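Local coordinates for cysteine synthase (Fusobacterium nucleatum subsp. nucleatum strain ATCC 25586, PDB 5XEM), which produces hydrogen sulfide with pyridoxal 5'-phosphate as cofactor and probably also makes L-cysteine from O-acetyl-L-serine and sulfide, at residues S209-S213 against M227-I232; T181-S186 against V235-A241; D173-T179 against I199-E205. All coordinates share one frame; numbering follows the deposited sequence.

The three contacts run from the surface to the core of one cofactor-binding fold. Contact 3 pairs strands 174-178 and 200-205 in the central mixed sheet, mostly buried and held by backbone hydrogen bonds. Contact 2, also buried, sets a loop against the start of helix 183-195, which connects those two strands, and its chemistry mixes phosphate binding with aromatic packing. Contact 1 lies at the surface, about 17 Å from contact 3 between centres, and relies on aliphatic packing and bridging waters. Contacts 2 and 3 both touch the cofactor, whereas contact 1 reaches the far end of lanthionine. Leu212 packs on Tyr236, joining contacts 1 and 2, and Glu205 of contact 3 hydrogen-bonds Leu212 N and Ser213 OG of contact 1.

Contact 1: S209-S213 against M227-I232; sequences SPLLS and MSIGGI. With 85F ((2R)-2-azanyl-3-[(2R)-2-azanyl-3-oxidanyl-3-oxidanylidene-propyl]sulfanyl-propanoic acid), chain C.
Beside the place where Met227 packs on Leu211 lies the flat group of this contact, the distal carboxylate of the lanthionine 85F, bound on the loop side by Ser228. Its two oxygens are taken separately: Ser228 N donates to 85F OH2 at 2.9 Å with an N-H...O angle of 166°, and Ser228 OG donates to 85F OH1 at 2.7 Å. Serine suits this place because it is small and adds a hydroxyl to its backbone amide, so one residue grips both oxygens and should limit rotation of the group.

Between the protein segments the packing is aliphatic. Leu211 has CG opposite its backbone N (chi1 -180°), which carries CD2 to Met227 CB at 3.8 Å and into touch with Ile232. Leu212 CD2 reaches the tip of Ile232, CD1, at 3.7 Å, and it also lies 4.0 Å from Met227 SD. Met227, extended beyond CG, runs at about a right angle to both leucines; its unbranched thioether fits beside two branched side chains.

Two waters bridge Ser209 and the backbone of Met227. Water 1 donates to Ser209 O at 2.7 Å and accepts from Met227 N at 2.8 Å; water 2 links Ser209 OG to Met227 O, the latter weakly.

Pro210, the centre of an inverse gamma turn, occupies the N-cap position of the short helix 211-214, whose start is tied to strand 200-206 by Glu205, hydrogen-bonded to Leu212 N and Ser213 OG. Ile229 packs on helix 123-136, so the loop 227-232 lies between the two helices beside the lanthionine pocket.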
loop_
_atom_site.group_PDB
_atom_site.type_symbol
_atom_site.label_atom_id
_atom_site.label_comp_id
_atom_site.label_asym_id
_atom_site.label_seq_id
_atom_site.Cartn_x
_atom_site.Cartn_y
_atom_site.Cartn_z
ATOM N N SER A 209 18.242 -5.782 -21.290
ATOM C CA SER A 209 17.286 -6.021 -22.357
ATOM C C SER A 209 17.019 -4.746 -23.134
ATOM O O SER A 209 15.892 -4.229 -23.156
ATOM C CB SER A 209 15.996 -6.617 -21.825
ATOM O OG SER A 209 15.272 -7.193 -22.909
ATOM N N PRO A 210 18.039 -4.284 -23.864
ATOM C CA PRO A 210 18.064 -2.969 -24.448
ATOM C C PRO A 210 17.449 -2.935 -25.842
ATOM O O PRO A 210 18.132 -2.572 -26.830
ATOM C CB PRO A 210 19.543 -2.685 -24.477
ATOM C CG PRO A 210 20.126 -3.991 -24.860
ATOM C CD PRO A 210 19.300 -5.003 -24.143
ATOM N N LEU A 211 16.155 -3.236 -25.911
ATOM C CA LEU A 211 15.476 -3.336 -27.193
ATOM C C LEU A 211 15.480 -2.012 -27.953
ATOM O O LEU A 211 15.781 -1.995 -29.165
ATOM C CB LEU A 211 14.038 -3.876 -27.051
ATOM C CG LEU A 211 13.246 -4.023 -28.347
ATOM C CD1 LEU A 211 14.015 -4.879 -29.341
ATOM C CD2 LEU A 211 11.848 -4.611 -28.091
ATOM N N LEU A 212 15.112 -0.941 -27.271
ATOM C CA LEU A 212 14.974 0.375 -27.901
ATOM C C LEU A 212 16.327 0.955 -28.267
ATOM O O LEU A 212 16.460 1.647 -29.308
ATOM C CB LEU A 212 14.250 1.363 -26.973
ATOM C CG LEU A 212 12.824 0.978 -26.511
ATOM C CD1 LEU A 212 12.238 2.059 -25.608
ATOM C CD2 LEU A 212 11.925 0.743 -27.709
ATOM N N SER A 213 17.332 0.710 -27.432
ATOM C CA SER A 213 18.614 1.396 -27.574
ATOM C C SER A 213 19.591 0.586 -28.412
ATOM O O SER A 213 20.416 1.168 -29.090
ATOM C CB SER A 213 19.225 1.764 -26.213
ATOM O OG SER A 213 19.444 0.626 -25.389
ATOM N N MET A 227 10.598 -5.348 -22.681
ATOM C CA MET A 227 9.652 -5.594 -23.775
ATOM C C MET A 227 9.887 -6.985 -24.313
ATOM O O MET A 227 10.880 -7.210 -24.994
ATOM C CB MET A 227 9.910 -4.570 -24.863
ATOM C CG MET A 227 9.360 -3.209 -24.470
ATOM S SD MET A 227 9.815 -1.903 -25.634
ATOM C CE MET A 227 9.143 -0.462 -24.816
ATOM N N SER A 228 8.994 -7.918 -23.986
ATOM C CA SER A 228 9.187 -9.330 -24.347
ATOM C C SER A 228 8.035 -9.970 -25.118
ATOM O O SER A 228 7.890 -11.219 -25.127
ATOM C CB SER A 228 9.539 -10.166 -23.110
ATOM O OG SER A 228 8.502 -10.240 -22.142
ATOM N N ILE A 229 7.215 -9.156 -25.760
ATOM C CA ILE A 229 6.110 -9.703 -26.586
ATOM C C ILE A 229 6.541 -10.024 -28.022
ATOM O O ILE A 229 5.719 -10.493 -28.805
ATOM C CB ILE A 229 4.836 -8.803 -26.621
ATOM C CG1 ILE A 229 5.058 -7.522 -27.448
ATOM C CG2 ILE A 229 4.385 -8.498 -25.204
ATOM C CD1 ILE A 229 3.797 -6.707 -27.715
ATOM N N GLY A 230 7.797 -9.759 -28.375
ATOM C CA GLY A 230 8.306 -10.055 -29.729
ATOM C C GLY A 230 8.416 -8.836 -30.618
ATOM O O GLY A 230 8.487 -8.953 -31.850
ATOM N N GLY A 231 8.447 -7.661 -30.008
ATOM C CA GLY A 231 8.581 -6.414 -30.753
ATOM C C GLY A 231 8.208 -5.268 -29.839
ATOM O O GLY A 231 7.878 -5.491 -28.658
ATOM N N ILE A 232 8.261 -4.053 -30.369
ATOM C CA ILE A 232 7.887 -2.868 -29.607
ATOM C C ILE A 232 6.360 -2.722 -29.551
ATOM O O ILE A 232 5.700 -2.763 -30.573
ATOM C CB ILE A 232 8.541 -1.599 -30.205
ATOM C CG1 ILE A 232 10.065 -1.730 -30.175
ATOM C CG2 ILE A 232 8.119 -0.350 -29.443
ATOM C CD1 ILE A 232 10.789 -0.664 -30.963
HETATM N N 85F C . 3.969 -3.877 -16.146
HETATM C CA 85F C . 3.045 -4.560 -17.076
HETATM C CB 85F C . 3.836 -5.413 -18.092
HETATM S SG 85F C . 4.741 -4.462 -19.289
HETATM C CD 85F C . 5.477 -5.651 -20.433
HETATM C CE 85F C . 6.472 -6.649 -19.783
HETATM N NZ2 85F C . 7.471 -5.961 -18.955
HETATM C CZ1 85F C . 7.204 -7.391 -20.934
HETATM O OH1 85F C . 8.188 -8.109 -20.584
HETATM O OH2 85F C . 6.825 -7.256 -22.132
HETATM C C 85F C . 2.061 -5.433 -16.328
HETATM O OXT 85F C . 1.830 -5.135 -15.146
HETATM O O 85F C . 1.513 -6.366 -16.966
HETATM O O HOH W 1 13.215 -4.645 -23.469
HETATM O O HOH W 2 12.704 -8.064 -22.618
#

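Contact 2: T181-S186 against V235-A241. With PLP (pyridoxal-5'-phosphate), chain D.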
loop_
_atom_site.group_PDB
_atom_site.type_symbol
_atom_site.label_atom_id
_atom_site.label_comp_id
_atom_site.label_asym_id
_atom_site.label_seq_id
_atom_site.Cartn_x
_atom_site.Cartn_y
_atom_site.Cartn_z
ATOM N N THR A 181 5.028 -1.788 -21.394
ATOM C CA THR A 181 4.170 -1.493 -22.549
ATOM C C THR A 181 4.603 -0.175 -23.245
ATOM O O THR A 181 4.500 -0.042 -24.472
ATOM C CB THR A 181 2.664 -1.368 -22.201
ATOM O OG1 THR A 181 2.421 -0.169 -21.458
ATOM C CG2 THR A 181 2.128 -2.605 -21.483
ATOM N N GLY A 182 5.097 0.760 -22.444
ATOM C CA GLY A 182 5.480 2.093 -22.859
ATOM C C GLY A 182 4.350 3.083 -22.701
ATOM O O GLY A 182 4.470 4.265 -23.081
ATOM N N GLY A 183 3.243 2.610 -22.150
ATOM C CA GLY A 183 2.036 3.423 -22.058
ATOM C C GLY A 183 2.118 4.533 -21.064
ATOM O O GLY A 183 1.674 5.657 -21.348
ATOM N N SER A 184 2.633 4.261 -19.872
ATOM C CA SER A 184 2.749 5.340 -18.884
ATOM C C SER A 184 3.714 6.413 -19.386
ATOM O O SER A 184 3.414 7.619 -19.270
ATOM C CB SER A 184 3.132 4.831 -17.483
ATOM O OG SER A 184 4.316 4.080 -17.541
ATOM N N PHE A 185 4.865 6.002 -19.929
ATOM C CA PHE A 185 5.767 6.982 -20.525
ATOM C C PHE A 185 5.065 7.797 -21.620
ATOM O O PHE A 185 5.130 9.053 -21.642
ATOM C CB PHE A 185 7.013 6.323 -21.142
ATOM C CG PHE A 185 7.771 7.269 -22.031
ATOM C CD1 PHE A 185 8.499 8.312 -21.469
ATOM C CD2 PHE A 185 7.686 7.177 -23.398
ATOM C CE1 PHE A 185 9.133 9.239 -22.264
ATOM C CE2 PHE A 185 8.341 8.103 -24.217
ATOM C CZ PHE A 185 9.056 9.131 -23.635
ATOM N N SER A 186 4.457 7.081 -22.562
ATOM C CA SER A 186 4.033 7.726 -23.814
ATOM C C SER A 186 2.805 8.614 -23.592
ATOM O O SER A 186 2.730 9.696 -24.129
ATOM C CB SER A 186 3.785 6.690 -24.902
ATOM O OG SER A 186 4.957 5.883 -25.091
ATOM N N VAL A 235 1.476 0.760 -28.197
ATOM C CA VAL A 235 1.235 1.928 -27.348
ATOM C C VAL A 235 2.473 2.738 -26.960
ATOM O O VAL A 235 2.334 3.791 -26.368
ATOM C CB VAL A 235 0.442 1.571 -26.061
ATOM C CG1 VAL A 235 -0.950 1.074 -26.449
ATOM C CG2 VAL A 235 1.194 0.536 -25.225
ATOM N N TYR A 236 3.672 2.257 -27.298
ATOM C CA TYR A 236 4.881 3.026 -27.106
ATOM C C TYR A 236 5.046 3.995 -28.265
ATOM O O TYR A 236 5.012 3.577 -29.437
ATOM C CB TYR A 236 6.109 2.109 -27.038
ATOM C CG TYR A 236 7.395 2.867 -26.939
ATOM C CD1 TYR A 236 7.722 3.566 -25.791
ATOM C CD2 TYR A 236 8.288 2.943 -28.035
ATOM C CE1 TYR A 236 8.895 4.275 -25.700
ATOM C CE2 TYR A 236 9.456 3.667 -27.949
ATOM C CZ TYR A 236 9.760 4.341 -26.789
ATOM O OH TYR A 236 10.929 5.070 -26.679
ATOM N N ASP A 237 5.255 5.263 -27.939
ATOM C CA ASP A 237 5.506 6.297 -28.941
ATOM C C ASP A 237 6.921 6.865 -28.818
ATOM O O ASP A 237 7.190 7.786 -28.044
ATOM C CB ASP A 237 4.440 7.402 -28.869
ATOM C CG ASP A 237 4.636 8.467 -29.951
ATOM O OD1 ASP A 237 5.523 8.280 -30.812
ATOM O OD2 ASP A 237 3.899 9.481 -29.924
ATOM N N GLY A 238 7.830 6.312 -29.621
ATOM C CA GLY A 238 9.247 6.652 -29.519
ATOM C C GLY A 238 9.585 8.046 -30.022
ATOM O O GLY A 238 10.664 8.552 -29.755
ATOM N N SER A 239 8.655 8.682 -30.725
ATOM C CA SER A 239 8.872 10.057 -31.189
ATOM C C SER A 239 8.907 11.044 -30.023
ATOM O O SER A 239 9.404 12.167 -30.164
ATOM C CB SER A 239 7.811 10.460 -32.206
ATOM O OG SER A 239 6.544 10.634 -31.596
ATOM N N LEU A 240 8.403 10.607 -28.866
ATOM C CA LEU A 240 8.406 11.400 -27.638
ATOM C C LEU A 240 9.717 11.302 -26.856
ATOM O O LEU A 240 9.969 12.124 -25.982
ATOM C CB LEU A 240 7.227 10.965 -26.745
ATOM C CG LEU A 240 5.828 11.189 -27.324
ATOM C CD1 LEU A 240 4.758 10.466 -26.506
ATOM C CD2 LEU A 240 5.519 12.686 -27.381
ATOM N N ALA A 241 10.562 10.319 -27.171
ATOM C CA ALA A 241 11.772 10.045 -26.379
ATOM C C ALA A 241 12.926 10.954 -26.758
ATOM O O ALA A 241 13.452 10.836 -27.850
ATOM C CB ALA A 241 12.212 8.590 -26.568
HETATM N N1 PLP D . 7.127 -0.992 -13.514
HETATM C C2 PLP D . 6.292 -1.961 -13.109
HETATM C C2A PLP D . 6.369 -2.481 -11.673
HETATM C C3 PLP D . 5.324 -2.494 -13.980
HETATM O O3 PLP D . 4.480 -3.462 -13.542
HETATM C C4 PLP D . 5.236 -2.027 -15.289
HETATM C C4A PLP D . 4.210 -2.578 -16.265
HETATM C C5 PLP D . 6.121 -1.012 -15.676
HETATM C C6 PLP D . 7.045 -0.515 -14.759
HETATM C C5A PLP D . 6.116 -0.410 -17.064
HETATM O O4P PLP D . 4.916 0.424 -17.248
HETATM P P PLP D . 4.217 0.652 -18.696
HETATM O O1P PLP D . 3.250 1.695 -18.589
HETATM O O2P PLP D . 3.692 -0.655 -19.040
HETATM O O3P PLP D . 5.364 0.949 -19.596
#
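Phe185 overlaps Tyr236 obliquely, its CD2 lying 3.9 Å from Tyr236 CE1. The edge of the phenylalanine ring meets the 3-10 turn, with Leu240 O near its plane at 3.9 Å from CZ, while Leu240 CB packs against CE2. A large apolar ring suits this buried place, where it spans from the helix to the turn and to Pro203 of strand 200-206.

Ser186 provides the polar link. Its OG accepts from Asp237 N at 2.9 Å, an almost straight bond of 171°, and donates to Gly182 O at 2.6 Å. Placing OG beside its own backbone N (chi1 -56°) lets it do both. Gly182 O also accepts from Ser186 N, the two donors arriving from opposite faces of its plane. Gly182 has a positive phi (92°) and, lacking a side chain, lets Tyr236 approach closely. Asp237 OD1 accepts from Ser239 N in an Asx turn and from Ser239 OG.

On the cofactor side, Thr181 N and OG1 both donate to PLP O2P, and OG1 accepts from Gly183 N in an ST turn. Gly182 N donates to O3P, and Ser184 N and OG both to O1P. Backbone amides and hydroxyls gathered at a helix N-terminus form the glycine-rich phosphate-binding loop characteristic of this PLP-dependent family.

Contact 3: D173-T179 against I199-E205. With PLP (pyridoxal-5'-phosphate), chain D.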
loop_
_atom_site.group_PDB
_atom_site.type_symbol
_atom_site.label_atom_id
_atom_site.label_comp_id
_atom_site.label_asym_id
_atom_site.label_seq_id
_atom_site.Cartn_x
_atom_site.Cartn_y
_atom_site.Cartn_z
ATOM N N ASP A 173 10.633 20.418 -15.838
ATOM C CA ASP A 173 11.710 20.426 -16.838
ATOM C C ASP A 173 12.008 19.078 -17.449
ATOM O O ASP A 173 12.334 18.996 -18.636
ATOM C CB ASP A 173 12.982 20.968 -16.199
ATOM C CG ASP A 173 12.804 22.382 -15.727
ATOM O OD1 ASP A 173 12.427 23.227 -16.562
ATOM O OD2 ASP A 173 12.992 22.632 -14.517
ATOM N N VAL A 174 11.886 18.015 -16.650
ATOM C CA VAL A 174 12.243 16.682 -17.114
ATOM C C VAL A 174 11.248 15.631 -16.520
ATOM O O VAL A 174 10.821 15.766 -15.405
ATOM C CB VAL A 174 13.678 16.327 -16.688
ATOM C CG1 VAL A 174 14.054 14.949 -17.214
ATOM C CG2 VAL A 174 14.697 17.378 -17.190
ATOM N N PHE A 175 10.870 14.640 -17.314
ATOM C CA PHE A 175 10.017 13.537 -16.864
ATOM C C PHE A 175 10.737 12.266 -17.278
ATOM O O PHE A 175 11.160 12.146 -18.431
ATOM C CB PHE A 175 8.635 13.636 -17.531
ATOM C CG PHE A 175 7.763 12.418 -17.337
ATOM C CD1 PHE A 175 7.282 12.098 -16.076
ATOM C CD2 PHE A 175 7.409 11.611 -18.420
ATOM C CE1 PHE A 175 6.481 10.977 -15.874
ATOM C CE2 PHE A 175 6.598 10.499 -18.231
ATOM C CZ PHE A 175 6.146 10.178 -16.950
ATOM N N ILE A 176 10.915 11.327 -16.339
ATOM C CA ILE A 176 11.648 10.102 -16.599
ATOM C C ILE A 176 10.751 8.975 -16.118
ATOM O O ILE A 176 10.262 9.033 -14.985
ATOM C CB ILE A 176 13.038 10.079 -15.911
ATOM C CG1 ILE A 176 13.943 11.143 -16.567
ATOM C CG2 ILE A 176 13.670 8.689 -16.023
ATOM C CD1 ILE A 176 15.232 11.458 -15.857
ATOM N N CYS A 177 10.533 7.975 -16.983
ATOM C CA CYS A 177 9.569 6.912 -16.725
ATOM C C CYS A 177 10.057 5.563 -17.249
ATOM O O CYS A 177 10.569 5.468 -18.378
ATOM C CB CYS A 177 8.237 7.275 -17.390
ATOM S SG CYS A 177 6.843 6.229 -16.946
ATOM N N GLY A 178 9.905 4.523 -16.433
ATOM C CA GLY A 178 10.259 3.185 -16.851
ATOM C C GLY A 178 9.286 2.672 -17.890
ATOM O O GLY A 178 8.147 3.122 -17.928
ATOM N N THR A 179 9.716 1.732 -18.727
ATOM C CA THR A 179 8.866 1.181 -19.780
ATOM C C THR A 179 8.740 -0.340 -19.746
ATOM O O THR A 179 9.689 -1.070 -19.415
ATOM C CB THR A 179 9.360 1.577 -21.207
ATOM O OG1 THR A 179 10.682 1.030 -21.441
ATOM C CG2 THR A 179 9.370 3.093 -21.340
ATOM N N ILE A 199 9.885 20.782 -22.285
ATOM C CA ILE A 199 10.108 19.667 -21.349
ATOM C C ILE A 199 10.827 18.549 -22.102
ATOM O O ILE A 199 10.514 18.292 -23.279
ATOM C CB ILE A 199 8.772 19.150 -20.743
ATOM C CG1 ILE A 199 9.034 18.240 -19.532
ATOM C CG2 ILE A 199 7.930 18.417 -21.776
ATOM C CD1 ILE A 199 7.769 17.696 -18.901
ATOM N N LYS A 200 11.800 17.931 -21.433
ATOM C CA LYS A 200 12.466 16.720 -21.911
ATOM C C LYS A 200 11.786 15.488 -21.264
ATOM O O LYS A 200 11.528 15.488 -20.056
ATOM C CB LYS A 200 13.962 16.749 -21.572
ATOM C CG LYS A 200 14.750 17.956 -22.135
ATOM C CD LYS A 200 14.779 17.956 -23.652
ATOM C CE LYS A 200 15.587 19.140 -24.207
ATOM N NZ LYS A 200 14.741 20.378 -24.327
ATOM N N THR A 201 11.501 14.465 -22.072
ATOM C CA THR A 201 10.830 13.246 -21.603
ATOM C C THR A 201 11.631 12.006 -22.015
ATOM O O THR A 201 11.972 11.860 -23.216
ATOM C CB THR A 201 9.384 13.171 -22.139
ATOM O OG1 THR A 201 9.386 13.159 -23.580
ATOM C CG2 THR A 201 8.547 14.364 -21.649
ATOM N N PHE A 202 11.954 11.147 -21.033
ATOM C CA PHE A 202 12.824 10.004 -21.269
ATOM C C PHE A 202 12.228 8.695 -20.736
ATOM O O PHE A 202 11.905 8.635 -19.546
ATOM C CB PHE A 202 14.174 10.187 -20.585
ATOM C CG PHE A 202 14.891 11.468 -20.943
ATOM C CD1 PHE A 202 14.689 12.616 -20.199
ATOM C CD2 PHE A 202 15.799 11.499 -21.993
ATOM C CE1 PHE A 202 15.349 13.788 -20.520
ATOM C CE2 PHE A 202 16.471 12.677 -22.312
ATOM C CZ PHE A 202 16.257 13.812 -21.571
ATOM N N PRO A 203 12.137 7.662 -21.602
ATOM C CA PRO A 203 11.855 6.311 -21.172
ATOM C C PRO A 203 13.116 5.639 -20.639
ATOM O O PRO A 203 14.245 6.009 -21.050
ATOM C CB PRO A 203 11.380 5.646 -22.461
ATOM C CG PRO A 203 12.226 6.277 -23.516
ATOM C CD PRO A 203 12.462 7.687 -23.045
ATOM N N VAL A 204 12.939 4.662 -19.734
ATOM C CA VAL A 204 14.026 3.856 -19.236
ATOM C C VAL A 204 13.720 2.404 -19.596
ATOM O O VAL A 204 12.570 1.967 -19.520
ATOM C CB VAL A 204 14.206 3.967 -17.695
ATOM C CG1 VAL A 204 15.484 3.233 -17.284
ATOM C CG2 VAL A 204 14.181 5.428 -17.218
ATOM N N GLU A 205 14.741 1.676 -20.020
ATOM C CA GLU A 205 14.616 0.236 -20.266
ATOM C C GLU A 205 15.722 -0.506 -19.529
ATOM O O GLU A 205 16.688 0.108 -19.057
ATOM C CB GLU A 205 14.626 -0.035 -21.784
ATOM C CG GLU A 205 15.969 0.153 -22.464
ATOM C CD GLU A 205 15.923 -0.110 -23.965
ATOM O OE1 GLU A 205 14.870 -0.570 -24.466
ATOM O OE2 GLU A 205 16.952 0.137 -24.636
HETATM N N1 PLP D . 7.127 -0.992 -13.514
HETATM C C2 PLP D . 6.292 -1.961 -13.109
HETATM C C2A PLP D . 6.369 -2.481 -11.673
HETATM C C3 PLP D . 5.324 -2.494 -13.980
HETATM O O3 PLP D . 4.480 -3.462 -13.542
HETATM C C4 PLP D . 5.236 -2.027 -15.289
HETATM C C4A PLP D . 4.210 -2.578 -16.265
HETATM C C5 PLP D . 6.121 -1.012 -15.676
HETATM C C6 PLP D . 7.045 -0.515 -14.759
HETATM C C5A PLP D . 6.116 -0.410 -17.064
HETATM O O4P PLP D . 4.916 0.424 -17.248
HETATM P P PLP D . 4.217 0.652 -18.696
HETATM O O1P PLP D . 3.250 1.695 -18.589
HETATM O O2P PLP D . 3.692 -0.655 -19.040
HETATM O O3P PLP D . 5.364 0.949 -19.596
#
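Phe175 and Phe202 belong to two parallel strands joined by a ladder of backbone hydrogen bonds. Lys200 N donates to Asp173 O, Phe175 N to Lys200 O, Phe202 N to Phe175 O, Cys177 N to Phe202 O and Val204 N to Cys177 O, the last at 2.8 Å but bent to 138°. Pro203, which has no N-H, falls where its nitrogen is not needed by the pairing, so the ladder passes it intact. Several carbonyls also receive CA-H...O contacts, among them Phe202 O from Ile176 CA at 3.3 Å.

The ladder ends in a doubled grip. Val204 O accepts from Thr179 N at 3.0 Å and from Thr179 OG1 at 2.9 Å, the hydroxyl coming from above the carbonyl plane. A chi1 of 63° swings OG1 over to Val204 O and leaves CG2 turned toward Pro203 CB, a tight 3.4 Å.

Apolar contacts cover both faces. On the face toward helix 269-284, Val174 CG1 touches the edge of the Phe202 ring at CE1 (3.7 Å), and Ile176 CG2 meets Val204 CG2 at 3.5 Å; beta-branched residues suit extended strands. On the other face, Phe175 and Cys177 pack on helix 183-195, which completes the beta-alpha-beta unit, and Thr201 CG2 lies at the edge of the Phe175 ring.

The pairing thus buries its backbone polarity in strand-to-strand bonds and leaves both faces to pack on helices, with Gly178 and Thr179 at the end beside the cofactor phosphate.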